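Chitin binding protein (Enterococcus faecalis, PDB 4A02) cleaves glycosidic bonds in crystalline alpha- and beta-chitin by a copper-dependent oxidation, yielding oxidized chitooligosaccharides and working in synergy with a chitinase. Local coordinates at residues G8-F13 and D59-T64. Numbering follows the deposited sequence.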
ATOM      1  N   GLY A   8      -2.589  -1.087  -8.825  1.00  5.42           N
ATOM      2  CA  GLY A   8      -1.409  -1.836  -8.517  1.00  5.56           C
ATOM      3  C   GLY A   8      -0.537  -1.132  -7.491  1.00  5.18           C
ATOM      4  O   GLY A   8      -0.253   0.066  -7.626  1.00  5.23           O
ATOM      5  N   SER A   9      -0.054  -1.871  -6.484  1.00  5.13           N
ATOM      6  CA  SER A   9       0.821  -1.240  -5.511  1.00  5.09           C
ATOM      7  C   SER A   9       2.194  -1.000  -6.104  1.00  4.71           C
ATOM      8  O   SER A   9       2.576  -1.485  -7.169  1.00  5.14           O
ATOM      9  CB  SER A   9       0.940  -2.051  -4.251  1.00  5.15           C
ATOM     10  OG  SER A   9       1.804  -3.167  -4.471  1.00  5.32           O
ATOM     11  N   ARG A  10       2.991  -0.225  -5.362  1.00  4.89           N
ATOM     12  CA  ARG A  10       4.333   0.115  -5.811  1.00  4.79           C
ATOM     13  C   ARG A  10       5.172  -1.154  -5.958  1.00  4.89           C
ATOM     14  O   ARG A  10       5.886  -1.364  -6.947  1.00  5.29           O
ATOM     15  CB  ARG A  10       4.918   1.130  -4.852  1.00  5.12           C
ATOM     16  CG  ARG A  10       6.278   1.672  -5.254  1.00  5.19           C
ATOM     17  CD  ARG A  10       6.848   2.580  -4.192  1.00  5.42           C
ATOM     18  NE  ARG A  10       6.080   3.826  -4.104  1.00  5.36           N
ATOM     19  CZ  ARG A  10       6.328   4.761  -3.202  1.00  5.38           C
ATOM     20  NH1 ARG A  10       7.257   4.575  -2.294  1.00  6.00           N
ATOM     21  NH2 ARG A  10       5.604   5.877  -3.188  1.00  6.09           N
ATOM     22  N   ALA A  11       5.080  -2.016  -4.934  1.00  5.07           N
ATOM     23  CA  ALA A  11       5.747  -3.321  -4.964  1.00  5.17           C
ATOM     24  C   ALA A  11       5.210  -4.192  -6.071  1.00  5.24           C
ATOM     25  O   ALA A  11       5.979  -4.835  -6.818  1.00  5.87           O
ATOM     26  CB  ALA A  11       5.587  -3.975  -3.591  1.00  5.89           C
ATOM     27  N   PHE A  12       3.876  -4.281  -6.182  1.00  5.42           N
ATOM     28  CA  PHE A  12       3.259  -5.092  -7.235  1.00  5.81           C
ATOM     29  C   PHE A  12       3.781  -4.727  -8.601  1.00  5.25           C
ATOM     30  O   PHE A  12       4.215  -5.589  -9.380  1.00  5.75           O
ATOM     31  CB  PHE A  12       1.752  -4.898  -7.160  1.00  6.02           C
ATOM     32  CG  PHE A  12       0.956  -5.498  -8.288  1.00  6.24           C
ATOM     33  CD1 PHE A  12       0.643  -6.865  -8.290  1.00  7.57           C
ATOM     34  CD2 PHE A  12       0.469  -4.719  -9.316  1.00  6.85           C
ATOM     35  CE1 PHE A  12      -0.168  -7.395  -9.264  1.00  8.74           C
ATOM     36  CE2 PHE A  12      -0.356  -5.267 -10.308  1.00  7.80           C
ATOM     37  CZ  PHE A  12      -0.660  -6.596 -10.257  1.00  7.94           C
ATOM     38  N   PHE A  13       3.767  -3.422  -8.940  1.00  5.44           N
ATOM     39  CA  PHE A  13       4.211  -2.984 -10.253  1.00  5.44           C
ATOM     40  C   PHE A  13       5.705  -3.197 -10.468  1.00  5.63           C
ATOM     41  O   PHE A  13       6.144  -3.203 -11.620  1.00  6.82           O
ATOM     42  CB  PHE A  13       3.834  -1.554 -10.507  1.00  6.11           C
ATOM     43  CG  PHE A  13       2.408  -1.326 -10.988  1.00  6.31           C
ATOM     44  CD1 PHE A  13       1.790  -2.124 -11.904  1.00  8.67           C
ATOM     45  CD2 PHE A  13       1.686  -0.257 -10.506  1.00  8.13           C
ATOM     46  CE1 PHE A  13       0.519  -1.868 -12.412  1.00  9.32           C
ATOM     47  CE2 PHE A  13       0.403   0.004 -11.041  1.00 10.08           C
ATOM     48  CZ  PHE A  13      -0.136  -0.791 -11.961  1.00  9.04           C
ATOM     49  N   ASP A  59      11.450   2.937  -0.480  1.00  6.26           N
ATOM     50  CA  ASP A  59      11.317   4.157   0.264  1.00  6.53           C
ATOM     51  C   ASP A  59      11.831   5.357  -0.494  1.00  6.33           C
ATOM     52  O   ASP A  59      11.648   6.497  -0.015  1.00  7.75           O
ATOM     53  CB  ASP A  59      12.049   4.033   1.599  1.00  7.04           C
ATOM     54  CG  ASP A  59      11.459   2.972   2.493  1.00  6.80           C
ATOM     55  OD1 ASP A  59      10.225   2.868   2.569  1.00  7.08           O
ATOM     56  OD2 ASP A  59      12.272   2.248   3.150  1.00  7.62           O
ATOM     57  N   GLU A  60      12.449   5.169  -1.640  1.00  6.28           N
ATOM     58  CA  GLU A  60      12.858   6.314  -2.439  1.00  5.91           C
ATOM     59  C   GLU A  60      11.598   7.088  -2.830  1.00  5.74           C
ATOM     60  O   GLU A  60      10.514   6.542  -2.959  1.00  6.11           O
ATOM     61  CB  GLU A  60      13.664   5.818  -3.650  1.00  6.35           C
ATOM     62  CG  GLU A  60      14.980   5.218  -3.163  1.00  6.83           C
ATOM     63  CD  GLU A  60      15.861   4.597  -4.211  1.00  7.13           C
ATOM     64  OE1 GLU A  60      15.669   4.888  -5.412  1.00  8.48           O
ATOM     65  OE2 GLU A  60      16.782   3.840  -3.797  1.00  7.67           O
ATOM     66  N   GLN A  61      11.760   8.405  -2.991  1.00  6.61           N
ATOM     67  CA  GLN A  61      10.587   9.253  -3.203  1.00  6.31           C
ATOM     68  C   GLN A  61      10.991  10.499  -3.985  1.00  6.65           C
ATOM     69  O   GLN A  61      11.679  11.384  -3.469  1.00  7.38           O
ATOM     70  CB  GLN A  61       9.955   9.625  -1.857  1.00  6.61           C
ATOM     71  CG  GLN A  61       8.605  10.301  -1.971  1.00  6.91           C
ATOM     72  CD  GLN A  61       7.607   9.511  -2.780  1.00  6.40           C
ATOM     73  OE1 GLN A  61       7.218   8.408  -2.376  1.00  7.05           O
ATOM     74  NE2 GLN A  61       7.156  10.047  -3.910  1.00  6.66           N
ATOM     75  N   THR A  62      10.580  10.524  -5.246  1.00  6.62           N
ATOM     76  CA  THR A  62      10.668  11.701  -6.095  1.00  7.25           C
ATOM     77  C   THR A  62       9.355  11.796  -6.846  1.00  7.30           C
ATOM     78  O   THR A  62       8.590  10.835  -6.924  1.00  7.41           O
ATOM     79  CB  THR A  62      11.844  11.694  -7.105  1.00  8.01           C
ATOM     80  OG1 THR A  62      11.446  10.857  -8.176  1.00  8.45           O
ATOM     81  CG2 THR A  62      13.126  11.179  -6.500  1.00  9.69           C
ATOM     82  N   ALA A  63       9.128  12.952  -7.477  1.00  7.91           N
ATOM     83  CA  ALA A  63       7.902  13.114  -8.245  1.00  8.41           C
ATOM     84  C   ALA A  63       7.820  12.219  -9.453  1.00  7.82           C
ATOM     85  O   ALA A  63       6.700  11.987  -9.958  1.00  9.19           O
ATOM     86  CB  ALA A  63       7.811  14.590  -8.712  1.00 10.95           C
ATOM     87  N   THR A  64       8.900  11.710  -9.960  1.00  7.97           N
ATOM     88  CA  THR A  64       8.944  10.901 -11.163  1.00  8.45           C
ATOM     89  C   THR A  64       9.379   9.448 -10.914  1.00  7.65           C
ATOM     90  O   THR A  64       9.439   8.673 -11.875  1.00 10.26           O
ATOM     91  CB  THR A  64       9.826  11.522 -12.234  1.00 10.93           C
ATOM     92  OG1 THR A  64      11.135  11.657 -11.757  1.00 13.10           O
ATOM     93  CG2 THR A  64       9.258  12.902 -12.608  1.00 14.46           C
TER
HETATM   94  O   HOH W   1       8.521   6.676  -0.824  1.00  7.19           O
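Arg10 reaches across to Glu60 and Gln61, between backbones whose closest CA atoms, those of Arg10 and Asp59, stand 10.1 Å apart. From CB the chain points at the loop and runs out extended, CG anti to the backbone N (chi1 -175°), until a bend at chi3 (-69°) turns the guanidinium. There NE forms a salt bridge with Asp162 on strand 155-165. NH1 donates to the carbonyl of Leu58 and also to a water, 2.9 Å from NH1, which is shared with Glu60 O. The same water lies 2.7 Å from Gln61 OE1. NH2 gives Gln61 OE1 a weak hydrogen bond of 3.1 Å, bent to 135° at the hydrogen. In this lytic polysaccharide monooxygenase of the chitin-binding type-4 family, the buried arginine joins the short helix 10-13 after the first strand to the long loop between strands 36-38 and 69-71, away from the copper site. A long side chain with several donors suits a place between the strand and the loop. Glutamine, its chain bent at chi2 so that the amide comes nearer, suits the far side since that amide faces two ways: OE1 accepts from Arg10 while NE2 donates to Pro102 O. At the arginine's root, Ser9 OG caps the helix by accepting from Phe12 N at 2.9 Å, a task for which a short hydroxyl side chain is well fitted.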